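Local coordinates for mandelate racemase/muconate lactonizing enzyme family protein (Sorangium cellulosum, PDB 3S5S), which is of unknown function but belongs to the enolase superfamily, whose members pair an alpha+beta capping domain with a modified alpha/beta barrel, at residues Ala53-Phe58 and Gly297-Ser302; Leu134-Thr139 and Met158-Leu163; Lys164-Gly169 and Asp194-Leu199; Ala189-Asp194 and Leu214-Ala219; Ser309-Ala314 and Leu346-Ile351. All blocks are in the same frame, centred on the assembly; numbering follows the deposited sequence.

Contact 1 (Ala53-Phe58 and Gly297-Ser302); sequences APLPAF and GGMVES
The Phe58 ring offers one face to the end of Met299, which crosses it at about a right angle in a Met-aromatic contact between the capping domain and the barrel. Over that face, CE of Met299 stands 3.7 Å from the Phe58 ring centroid, shifted toward the rim where CG and CD1 lie. SD of Met299 sits above the same face at 4.2 Å from the centroid, 20° off the ring normal. The methionine was modelled in two conformers, and the contact is that of one of them, bent at both chi2 and chi3. The ring is held out to meet it with CG of Phe58 anti to the backbone N (chi1 -176°).

Leu55 packs on the same methyl: its CD2 touches Met299 CE at 3.5 Å, while the other branch, CD1, reaches Val300 CG2 at 3.9 Å. Nearer its root, the methionine lays CG against Ala53 O, 3.3 Å away. Further along, CB of Ala53 packs on CG of Glu301 at 3.8 Å. No direct hydrogen bond joins the two segments. One water bridges them: it accepts the Val300 N-H at 2.8 Å and donates to Ala53 O in a rather short bond.

The loop 297-302, between strand 293-296 and helix 303-316, is also tied to the capping domain by Val300 O with Asn35 and by Ser302 OG with Glu51. It is braced internally too: the Met299 N-H comes down on Glu301 OE2 from above the carboxylate plane, 2.9 Å from N to OE2.

Contact 2 (Leu134-Thr139 and Met158-Leu163); sequences LTTDIT and MGFRAL
Ile138 lies across the Phe160 ring at about a right angle, its CG2 methyl 3.9 Å from the ring centroid and over the face. CB of Ile138 also lies on the ring, 3.6 Å from Phe160 CD1. Because CG1 of Ile138 is anti to the backbone N (chi1 -166°), CG2 is left between N and the carbonyl carbon, where it serves both Phe160 and Leu163. It meets CD2 of Leu163 at 3.6 Å, the two side chains running side by side in one direction. Thr136 also travels alongside Phe160, its CG2 4.0 Å from CE1 of the ring. The threonine's other branch turns to its own segment: OG1 donates to Asp137 O at 2.9 Å, in the carbonyl plane and on a lone pair, and is bonded to Leu324 N as well.

Asp137 sends its carboxylate away from the contact; of its side chain it is CB that packs here, 3.7 Å from Ala162 CB. The backbones are joined by a weak bond from Ile138 N to Ala162 O, 3.3 Å long. Ala155 of helix 146-158 touches Ile138, Phe160 and Leu163. Strand, helix and neighbouring parallel strand make up a beta-alpha-beta crossover, the repeating unit of the superfamily's barrel.

Contact 3 (Lys164-Gly169 and Asp194-Leu199); sequences KVKVGG and DGNGGL
Asp194 pairs with Lys166 in parallel strand register, and around that pair the contact is tight. The Asp194 N-H runs to Val165 O at 3.0 Å with an angle of 161°, whereas the return bond from Val167 N to Asp194 O is 2.8 Å long but bent and weak. The Val167 side chain packs against the Asp194 backbone, and its CG2 lies 4.3 Å from Leu199 CD1. That same CD1 rests on Gly168 CA at 3.8 Å. On the polar side, both lysines bring their ammonium groups to Asp194 OD2 in a salt-bridge network. Lys164 arrives extended, Lys166 bent at chi2 (-84°) and with a weak, long contact. OD2 is crowded in the model, so the exact geometry at this oxygen is doubtful; Lys164 NZ is also bridged to Asp323 and Glu222. The second oxygen, OD1, accepts the N-H of Asn196, two residues on, at 3.0 Å, an Asx turn, while Asn196 OD1 receives a weak bond from Lys166 NZ.

Beyond the strand ends the backbones separate. Gly195 to Gly198 form a type I' turn, closed by Gly198 N to Gly195 O at 2.9 Å, and here the partly exposed Gly169 and Gly198 merely come near each other.

Strand 162-166 lies between strands 190-194 and 133-140 in the barrel sheet. Val165 packs on Ile182 of helix 175-185, while Lys166 and Asn196 touch Ile25 of strand 7-25.

Contact 4 (Ala189-Asp194 and Leu214-Ala219); sequences ASLILD and LGADVA
Strands 190-194 and 217-222, joined through helix 201-213, form a beta-alpha-beta unit of the barrel, and they meet in parallel where Leu191 sits between Asp217 and Ala219. Its N-H goes to Asp217 O at 2.8 Å. Its own carbonyl accepts from Ala219 N, also 2.8 Å from the Leu191 O. The short strand segments are turned 54° against each other. Asp217 is the centre of an inverse gamma turn, just after the Schellman motif at Gly215 that ends the helix.

On one side of the strands, Ser190 OG donates to Asp217 OD2 at 3.1 Å, reaching it from above the carboxylate plane. The aspartate's chi1 of 167° carries its carboxylate over to the serine. The hydroxyl oxygen of Ser190 also lies 3.4 Å from the Ala219 methyl, CB.

The side with Leu191 and Val218 is apolar but less close. CD1 of Leu191 is 4.2 Å from Ala216 CB, and Leu193 CG lies 4.4 Å from Val218 CG1. Leu191 also packs against Ile179 and Ile182 of helix 175-185. On the edge of 190-194 away from 217-222, strand 162-166 and the residues just before it bond to the backbones of Ser190 and Ile192.

Contact 5 (Ser309-Ala314 and Leu346-Ile351); sequences SACFAA and LSLEGI
Leu348 lies against one side of the helix, and its two methyls divide the work. CD2 meets the Ala310 methyl at 3.8 Å. CD1 comes down on the backbone, 3.8 Å from Cys311 CA, and also reaches Ala314 CB, one turn further on, at 4.0 Å. With CG anti to the carbonyl carbon (chi1 -53°) and chi2 near 173°, the leucine stretches out far enough to lie across this alanine-rich surface, where small side chains let it approach closely.

Cys311 takes part through SG, 4.3 Å from Leu348 CD1; the same sulfur meets Ile351 CD1 at 4.4 Å. Helix 303-316 is the barrel helix between strands 293-296 and 319-322. The strand ending at Ser347 runs antiparallel beside 133-140, so this apolar contact packs an added antiparallel strand of the sheet and its following turn against a barrel helix.

That turn, type I from Leu348 to Ile351, brings both hydrophobic side chains toward the helix and is closed by Ile351 N to Leu348 O at 2.9 Å. Leu134 of strand 133-140 covers Ala310 and Ala314 as well, and Phe339 lies on Leu348.

In the fold
Contacts 2, 3 and 4 follow one another across the barrel sheet, through adjacent strands 133-140, 162-166, 190-194 and 217-222; contacts 2 and 4 have centres about 12 Å apart, and contacts 3 and 4 share Asp194. Contact 5 lies on the other flank of strand 133-140, where Leu134 O probably hydrogen-bonds to Leu346 N, its centre about 28 Å from that of contact 3. Along the chain, contacts 2 to 4 fall between the two segments of contact 1, 3 and 4 interleave, and contact 5 follows contact 1. Contacts 2 to 4 pair consecutive barrel strands, while contact 1 helps seat the capping domain on the barrel and meets contact 3 where Phe58 packs on Asn196.

Contact 1 (Ala53-Phe58 and Gly297-Ser302)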
# COMPACT_ATOMS: atom_id res chain seq x y z
N ALA A 53 9.56 17.93 9.89
CA ALA A 53 9.69 19.23 9.24
C ALA A 53 8.30 19.88 9.25
O ALA A 53 7.71 20.11 8.18
CB ALA A 53 10.19 19.06 7.82
N PRO A 54 7.77 20.17 10.43
CA PRO A 54 6.45 20.76 10.44
C PRO A 54 6.53 22.15 9.84
O PRO A 54 7.56 22.83 9.95
CB PRO A 54 6.13 20.87 11.94
CG PRO A 54 7.50 21.00 12.64
CD PRO A 54 8.35 20.04 11.79
N LEU A 55 5.46 22.57 9.20
CA LEU A 55 5.45 23.83 8.52
C LEU A 55 4.18 24.52 8.94
O LEU A 55 3.08 24.18 8.47
CB LEU A 55 5.55 23.64 7.00
CG LEU A 55 5.68 24.93 6.15
CD1 LEU A 55 6.94 25.73 6.46
CD2 LEU A 55 5.64 24.60 4.68
N PRO A 56 4.30 25.45 9.89
CA PRO A 56 3.16 26.09 10.51
C PRO A 56 2.31 26.73 9.42
O PRO A 56 1.08 26.61 9.43
CB PRO A 56 3.80 27.16 11.41
CG PRO A 56 5.15 26.69 11.69
CD PRO A 56 5.58 25.84 10.53
N ALA A 57 2.98 27.37 8.47
CA ALA A 57 2.28 28.13 7.45
C ALA A 57 1.51 27.20 6.51
O ALA A 57 0.57 27.65 5.88
CB ALA A 57 3.25 29.01 6.67
N PHE A 58 1.89 25.91 6.46
CA PHE A 58 1.17 24.93 5.64
C PHE A 58 -0.08 24.31 6.30
O PHE A 58 -1.11 24.23 5.65
CB PHE A 58 2.10 23.82 5.15
CG PHE A 58 1.45 22.84 4.21
CD1 PHE A 58 1.49 23.04 2.83
CD2 PHE A 58 0.79 21.72 4.71
CE1 PHE A 58 0.87 22.13 1.97
CE2 PHE A 58 0.17 20.81 3.85
CZ PHE A 58 0.21 21.02 2.49
N GLY A 297 5.99 15.49 -3.18
CA GLY A 297 6.30 16.84 -2.76
C GLY A 297 6.90 16.80 -1.39
O GLY A 297 7.39 15.75 -0.95
N GLY A 298 6.92 17.94 -0.70
CA GLY A 298 7.41 17.95 0.67
C GLY A 298 7.18 19.25 1.37
O GLY A 298 6.70 20.20 0.80
N MET A 299 7.50 19.26 2.67
CA MET A 299 7.51 20.47 3.48
C MET A 299 8.86 21.20 3.24
O MET A 299 9.36 21.16 2.13
CB MET A 299 7.28 20.07 4.94
CG MET A 299 5.87 20.34 5.51
SD MET A 299 4.41 20.11 4.49
CE MET A 299 4.51 21.54 3.45
N VAL A 300 9.45 21.85 4.24
CA VAL A 300 10.80 22.48 4.07
C VAL A 300 11.82 21.56 4.73
O VAL A 300 12.07 21.68 5.91
CB VAL A 300 10.87 23.89 4.65
CG1 VAL A 300 12.28 24.46 4.54
CG2 VAL A 300 9.86 24.81 3.97
N GLU A 301 12.37 20.64 3.95
CA GLU A 301 13.04 19.43 4.45
C GLU A 301 14.54 19.41 4.10
O GLU A 301 14.93 19.87 3.03
CB GLU A 301 12.33 18.18 3.86
CG GLU A 301 10.82 18.10 4.24
CD GLU A 301 10.02 17.03 3.50
OE1 GLU A 301 10.56 16.30 2.63
OE2 GLU A 301 8.81 16.93 3.75
N SER A 302 15.37 18.86 4.98
CA SER A 302 16.77 18.61 4.63
C SER A 302 16.85 17.42 3.68
O SER A 302 15.83 16.86 3.22
CB SER A 302 17.57 18.29 5.89
OG SER A 302 17.36 16.95 6.37
O HOH W 1 8.47 22.11 6.84

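Contact 2 (Leu134-Thr139 and Met158-Leu163)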
# COMPACT_ATOMS: atom_id res chain seq x y z
N LEU A 134 15.46 10.37 -10.27
CA LEU A 134 14.29 11.29 -10.45
C LEU A 134 14.75 12.60 -10.99
O LEU A 134 15.92 12.91 -10.89
CB LEU A 134 13.47 11.50 -9.18
CG LEU A 134 12.85 10.31 -8.44
CD1 LEU A 134 12.35 10.75 -7.09
CD2 LEU A 134 11.71 9.59 -9.23
N THR A 135 13.84 13.34 -11.61
CA THR A 135 14.11 14.69 -12.10
C THR A 135 13.21 15.66 -11.36
O THR A 135 11.98 15.53 -11.44
CB THR A 135 13.89 14.75 -13.59
OG1 THR A 135 14.88 13.94 -14.20
CG2 THR A 135 14.03 16.16 -14.16
N THR A 136 13.81 16.60 -10.64
CA THR A 136 13.04 17.56 -9.81
C THR A 136 12.73 18.88 -10.49
O THR A 136 13.52 19.37 -11.27
CB THR A 136 13.68 17.78 -8.36
OG1 THR A 136 12.77 18.50 -7.52
CG2 THR A 136 15.08 18.40 -8.42
N ASP A 137 11.56 19.45 -10.22
CA ASP A 137 11.34 20.86 -10.52
C ASP A 137 12.09 21.71 -9.49
O ASP A 137 12.69 21.16 -8.55
CB ASP A 137 9.84 21.21 -10.56
CG ASP A 137 9.17 21.15 -9.19
OD1 ASP A 137 9.79 21.46 -8.15
OD2 ASP A 137 7.99 20.82 -9.14
N ILE A 138 12.08 23.02 -9.65
CA ILE A 138 12.62 23.93 -8.67
C ILE A 138 11.67 25.09 -8.58
O ILE A 138 10.94 25.42 -9.51
CB ILE A 138 14.05 24.44 -9.01
CG1 ILE A 138 14.71 25.13 -7.79
CG2 ILE A 138 14.04 25.33 -10.28
CD1 ILE A 138 16.10 25.81 -8.07
N THR A 139 11.69 25.74 -7.43
CA THR A 139 10.60 26.59 -7.11
C THR A 139 11.02 28.04 -7.11
O THR A 139 12.09 28.39 -6.68
CB THR A 139 9.85 26.08 -5.83
OG1 THR A 139 9.11 27.15 -5.24
CG2 THR A 139 10.77 25.52 -4.85
N MET A 158 20.80 25.69 -15.35
CA MET A 158 21.24 24.51 -14.58
C MET A 158 20.59 23.22 -15.08
O MET A 158 21.03 22.13 -14.71
CB MET A 158 20.94 24.65 -13.08
CG MET A 158 21.89 25.53 -12.30
SD MET A 158 23.58 24.94 -12.24
CE MET A 158 24.34 26.43 -11.72
N GLY A 159 19.52 23.37 -15.88
CA GLY A 159 18.86 22.25 -16.54
C GLY A 159 17.43 22.01 -16.16
O GLY A 159 16.86 20.95 -16.49
N PHE A 160 16.83 22.97 -15.46
CA PHE A 160 15.51 22.74 -14.91
C PHE A 160 14.48 23.03 -15.97
O PHE A 160 14.34 24.18 -16.37
CB PHE A 160 15.25 23.57 -13.62
CG PHE A 160 16.00 23.07 -12.40
CD1 PHE A 160 15.40 22.22 -11.52
CD2 PHE A 160 17.30 23.47 -12.16
CE1 PHE A 160 16.08 21.77 -10.39
CE2 PHE A 160 17.98 23.03 -11.05
CZ PHE A 160 17.37 22.18 -10.15
N ARG A 161 13.78 21.98 -16.40
CA ARG A 161 12.72 22.06 -17.40
C ARG A 161 11.35 22.23 -16.73
O ARG A 161 10.34 22.48 -17.42
CB ARG A 161 12.72 20.80 -18.27
CG ARG A 161 13.94 20.65 -19.26
CD ARG A 161 13.51 20.96 -20.72
NE ARG A 161 14.63 21.27 -21.61
CZ ARG A 161 14.55 22.09 -22.66
NH1 ARG A 161 13.40 22.68 -22.96
NH2 ARG A 161 15.63 22.31 -23.43
N ALA A 162 11.29 22.12 -15.41
CA ALA A 162 10.02 22.33 -14.73
C ALA A 162 10.19 23.36 -13.63
O ALA A 162 11.09 23.25 -12.80
CB ALA A 162 9.47 21.03 -14.19
N LEU A 163 9.34 24.39 -13.64
CA LEU A 163 9.38 25.41 -12.61
C LEU A 163 8.05 25.53 -11.89
O LEU A 163 7.01 25.66 -12.54
CB LEU A 163 9.73 26.75 -13.22
CG LEU A 163 11.00 26.74 -14.07
CD1 LEU A 163 11.09 28.05 -14.74
CD2 LEU A 163 12.22 26.44 -13.21

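Contact 3 (Lys164-Gly169 and Asp194-Leu199)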
# COMPACT_ATOMS: atom_id res chain seq x y z
N LYS A 164 8.12 25.50 -10.56
CA LYS A 164 6.99 25.71 -9.69
C LYS A 164 7.01 27.15 -9.20
O LYS A 164 7.93 27.59 -8.50
CB LYS A 164 7.10 24.75 -8.51
CG LYS A 164 6.07 24.93 -7.39
CD LYS A 164 5.92 23.58 -6.70
CE LYS A 164 5.30 23.65 -5.31
NZ LYS A 164 4.62 22.35 -4.91
N VAL A 165 5.97 27.89 -9.54
CA VAL A 165 5.95 29.29 -9.19
C VAL A 165 4.98 29.45 -8.03
O VAL A 165 3.81 29.10 -8.18
CB VAL A 165 5.56 30.17 -10.43
CG1 VAL A 165 5.37 31.62 -10.05
CG2 VAL A 165 6.60 30.03 -11.52
N LYS A 166 5.45 29.95 -6.89
CA LYS A 166 4.51 30.22 -5.79
C LYS A 166 3.67 31.41 -6.20
O LYS A 166 4.13 32.26 -6.97
CB LYS A 166 5.21 30.43 -4.44
CG LYS A 166 5.94 29.17 -3.89
CD LYS A 166 5.07 28.17 -3.13
CE LYS A 166 5.77 26.81 -3.16
NZ LYS A 166 5.27 25.73 -2.23
N VAL A 167 2.41 31.44 -5.76
CA VAL A 167 1.49 32.51 -6.12
C VAL A 167 0.41 32.78 -5.05
O VAL A 167 0.16 31.96 -4.17
CB VAL A 167 0.83 32.33 -7.55
CG1 VAL A 167 1.86 32.54 -8.66
CG2 VAL A 167 0.11 30.96 -7.68
N GLY A 168 -0.22 33.95 -5.15
CA GLY A 168 -1.16 34.44 -4.13
C GLY A 168 -0.52 35.05 -2.89
O GLY A 168 0.69 35.30 -2.83
N GLY A 169 -1.36 35.31 -1.88
CA GLY A 169 -0.96 35.93 -0.62
C GLY A 169 -0.80 37.44 -0.72
O GLY A 169 -1.37 38.09 -1.60
N ASP A 194 1.59 27.12 -8.04
CA ASP A 194 1.19 26.68 -6.71
C ASP A 194 0.56 27.85 -5.95
O ASP A 194 1.20 28.88 -5.75
CB ASP A 194 2.41 26.16 -5.93
CG ASP A 194 2.03 25.36 -4.67
OD1 ASP A 194 0.89 25.47 -4.17
OD2 ASP A 194 2.89 24.59 -4.16
N GLY A 195 -0.69 27.68 -5.51
CA GLY A 195 -1.44 28.73 -4.84
C GLY A 195 -1.39 28.58 -3.33
O GLY A 195 -1.65 29.53 -2.59
N ASN A 196 -1.05 27.39 -2.86
CA ASN A 196 -1.13 27.05 -1.43
C ASN A 196 -2.41 27.58 -0.83
O ASN A 196 -2.40 28.10 0.28
CB ASN A 196 0.12 27.52 -0.65
CG ASN A 196 1.35 26.61 -0.89
OD1 ASN A 196 2.35 27.04 -1.48
ND2 ASN A 196 1.25 25.34 -0.44
N GLY A 197 -3.50 27.48 -1.57
CA GLY A 197 -4.82 27.77 -1.04
C GLY A 197 -5.10 29.23 -0.78
O GLY A 197 -6.17 29.59 -0.23
N GLY A 198 -4.16 30.09 -1.18
CA GLY A 198 -4.30 31.52 -0.96
C GLY A 198 -4.91 32.27 -2.13
O GLY A 198 -4.61 33.46 -2.33
N LEU A 199 -5.74 31.60 -2.91
CA LEU A 199 -6.46 32.28 -3.97
C LEU A 199 -7.96 32.05 -3.81
O LEU A 199 -8.44 31.42 -2.84
CB LEU A 199 -6.00 31.81 -5.35
CG LEU A 199 -4.65 32.21 -6.00
CD1 LEU A 199 -3.42 31.66 -5.27
CD2 LEU A 199 -4.59 31.76 -7.47

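Contact 4 (Ala189-Asp194 and Leu214-Ala219)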
# COMPACT_ATOMS: atom_id res chain seq x y z
N ALA A 189 10.60 26.02 -20.40
CA ALA A 189 10.18 25.45 -19.10
C ALA A 189 8.67 25.31 -18.89
O ALA A 189 7.88 26.21 -19.17
CB ALA A 189 10.83 26.19 -17.97
N SER A 190 8.31 24.11 -18.47
CA SER A 190 6.98 23.78 -18.01
C SER A 190 6.71 24.56 -16.71
O SER A 190 7.63 24.75 -15.89
CB SER A 190 7.01 22.29 -17.66
OG SER A 190 5.96 21.60 -18.27
N LEU A 191 5.46 24.98 -16.48
CA LEU A 191 5.14 25.68 -15.22
C LEU A 191 4.15 24.97 -14.29
O LEU A 191 3.14 24.43 -14.74
CB LEU A 191 4.66 27.08 -15.51
CG LEU A 191 5.65 28.04 -16.22
CD1 LEU A 191 5.02 29.37 -16.28
CD2 LEU A 191 7.08 28.14 -15.58
N ILE A 192 4.44 24.95 -13.00
CA ILE A 192 3.46 24.66 -11.98
C ILE A 192 3.13 25.97 -11.19
O ILE A 192 4.00 26.56 -10.52
CB ILE A 192 3.96 23.58 -10.99
CG1 ILE A 192 3.95 22.20 -11.63
CG2 ILE A 192 3.09 23.52 -9.75
CD1 ILE A 192 5.07 21.33 -11.13
N LEU A 193 1.89 26.41 -11.27
CA LEU A 193 1.43 27.51 -10.42
C LEU A 193 0.86 26.91 -9.13
O LEU A 193 -0.18 26.22 -9.14
CB LEU A 193 0.41 28.38 -11.17
CG LEU A 193 0.72 28.74 -12.64
CD1 LEU A 193 -0.33 29.67 -13.20
CD2 LEU A 193 2.06 29.41 -12.84
N ASP A 194 1.59 27.12 -8.04
CA ASP A 194 1.19 26.68 -6.71
C ASP A 194 0.56 27.85 -5.95
O ASP A 194 1.20 28.88 -5.75
CB ASP A 194 2.41 26.16 -5.93
CG ASP A 194 2.03 25.36 -4.67
OD1 ASP A 194 0.89 25.47 -4.17
OD2 ASP A 194 2.89 24.59 -4.16
N LEU A 214 0.26 33.81 -23.30
CA LEU A 214 1.68 34.15 -23.43
C LEU A 214 2.50 33.00 -24.02
O LEU A 214 3.71 33.13 -24.23
CB LEU A 214 2.26 34.50 -22.06
CG LEU A 214 2.15 35.90 -21.49
CD1 LEU A 214 2.67 35.88 -20.06
CD2 LEU A 214 2.96 36.88 -22.34
N GLY A 215 1.87 31.85 -24.27
CA GLY A 215 2.57 30.69 -24.84
C GLY A 215 3.20 29.76 -23.81
O GLY A 215 3.85 28.77 -24.16
N ALA A 216 3.01 30.07 -22.53
CA ALA A 216 3.58 29.23 -21.47
C ALA A 216 2.87 27.89 -21.40
O ALA A 216 1.63 27.79 -21.51
CB ALA A 216 3.55 29.94 -20.13
N ASP A 217 3.68 26.85 -21.22
CA ASP A 217 3.15 25.53 -21.00
C ASP A 217 2.94 25.40 -19.48
O ASP A 217 3.83 24.98 -18.72
CB ASP A 217 4.11 24.52 -21.64
CG ASP A 217 3.86 23.07 -21.22
OD1 ASP A 217 2.70 22.63 -21.08
OD2 ASP A 217 4.86 22.36 -21.02
N VAL A 218 1.75 25.79 -19.02
CA VAL A 218 1.32 25.51 -17.65
C VAL A 218 0.98 24.04 -17.57
O VAL A 218 0.03 23.57 -18.17
CB VAL A 218 0.08 26.39 -17.22
CG1 VAL A 218 -0.44 25.97 -15.82
CG2 VAL A 218 0.42 27.86 -17.24
N ALA A 219 1.78 23.29 -16.85
CA ALA A 219 1.62 21.85 -16.78
C ALA A 219 0.71 21.43 -15.61
O ALA A 219 0.17 20.32 -15.60
CB ALA A 219 2.99 21.20 -16.65

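Contact 5 (Ser309-Ala314 and Leu346-Ile351)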
# COMPACT_ATOMS: atom_id res chain seq x y z
N SER A 309 11.68 10.62 0.73
CA SER A 309 10.70 10.85 -0.34
C SER A 309 11.14 10.37 -1.71
O SER A 309 10.33 9.84 -2.45
CB SER A 309 10.39 12.33 -0.44
OG SER A 309 9.61 12.73 0.69
N ALA A 310 12.41 10.55 -2.07
CA ALA A 310 12.84 10.15 -3.39
C ALA A 310 12.83 8.62 -3.45
O ALA A 310 12.36 8.05 -4.43
CB ALA A 310 14.16 10.73 -3.73
N CYS A 311 13.25 7.95 -2.37
CA CYS A 311 13.22 6.48 -2.29
C CYS A 311 11.80 6.00 -2.47
O CYS A 311 11.57 5.01 -3.17
CB CYS A 311 13.71 6.01 -0.93
SG CYS A 311 15.47 6.14 -0.68
N PHE A 312 10.87 6.72 -1.84
CA PHE A 312 9.45 6.39 -1.92
C PHE A 312 8.95 6.51 -3.38
O PHE A 312 8.53 5.50 -3.98
CB PHE A 312 8.66 7.27 -0.89
CG PHE A 312 7.15 7.22 -1.01
CD1 PHE A 312 6.41 6.33 -0.26
CD2 PHE A 312 6.45 8.11 -1.84
CE1 PHE A 312 4.96 6.29 -0.32
CE2 PHE A 312 5.01 8.09 -1.94
CZ PHE A 312 4.27 7.16 -1.15
N ALA A 313 9.00 7.73 -3.93
CA ALA A 313 8.56 8.00 -5.31
C ALA A 313 9.29 7.09 -6.35
O ALA A 313 8.62 6.43 -7.14
CB ALA A 313 8.75 9.41 -5.66
N ALA A 314 10.64 7.03 -6.34
CA ALA A 314 11.33 6.18 -7.34
C ALA A 314 11.10 4.67 -7.13
O ALA A 314 11.11 3.91 -8.08
CB ALA A 314 12.88 6.50 -7.41
N LEU A 346 18.26 13.61 -9.53
CA LEU A 346 18.44 13.00 -8.23
C LEU A 346 18.75 11.56 -8.52
O LEU A 346 18.03 10.91 -9.28
CB LEU A 346 17.16 13.08 -7.42
CG LEU A 346 16.66 14.51 -7.24
CD1 LEU A 346 15.35 14.56 -6.42
CD2 LEU A 346 17.76 15.39 -6.61
N SER A 347 19.84 11.07 -7.97
CA SER A 347 20.20 9.68 -8.21
C SER A 347 20.27 8.94 -6.87
O SER A 347 20.75 9.50 -5.91
CB SER A 347 21.54 9.60 -8.93
OG SER A 347 22.15 8.38 -8.56
N LEU A 348 19.79 7.69 -6.82
CA LEU A 348 19.74 6.96 -5.57
C LEU A 348 20.66 5.72 -5.53
O LEU A 348 20.76 5.05 -4.50
CB LEU A 348 18.32 6.56 -5.20
CG LEU A 348 17.14 7.50 -5.11
CD1 LEU A 348 15.93 6.63 -4.88
CD2 LEU A 348 17.25 8.62 -4.05
N GLU A 349 21.37 5.48 -6.63
CA GLU A 349 22.24 4.32 -6.79
C GLU A 349 23.28 4.10 -5.68
O GLU A 349 23.65 2.92 -5.36
CB GLU A 349 22.94 4.37 -8.17
CG GLU A 349 22.16 3.61 -9.29
CD GLU A 349 22.93 3.46 -10.64
OE1 GLU A 349 24.02 4.10 -10.82
OE2 GLU A 349 22.44 2.71 -11.54
N GLY A 350 23.75 5.19 -5.07
CA GLY A 350 24.74 5.06 -4.02
C GLY A 350 24.16 4.74 -2.64
O GLY A 350 24.88 4.70 -1.67
N ILE A 351 22.85 4.55 -2.56
CA ILE A 351 22.19 4.23 -1.31
C ILE A 351 22.09 2.73 -1.27
O ILE A 351 21.49 2.09 -2.16
CB ILE A 351 20.81 4.87 -1.24
CG1 ILE A 351 20.98 6.38 -1.18
CG2 ILE A 351 20.02 4.32 -0.02
CD1 ILE A 351 19.71 7.14 -1.44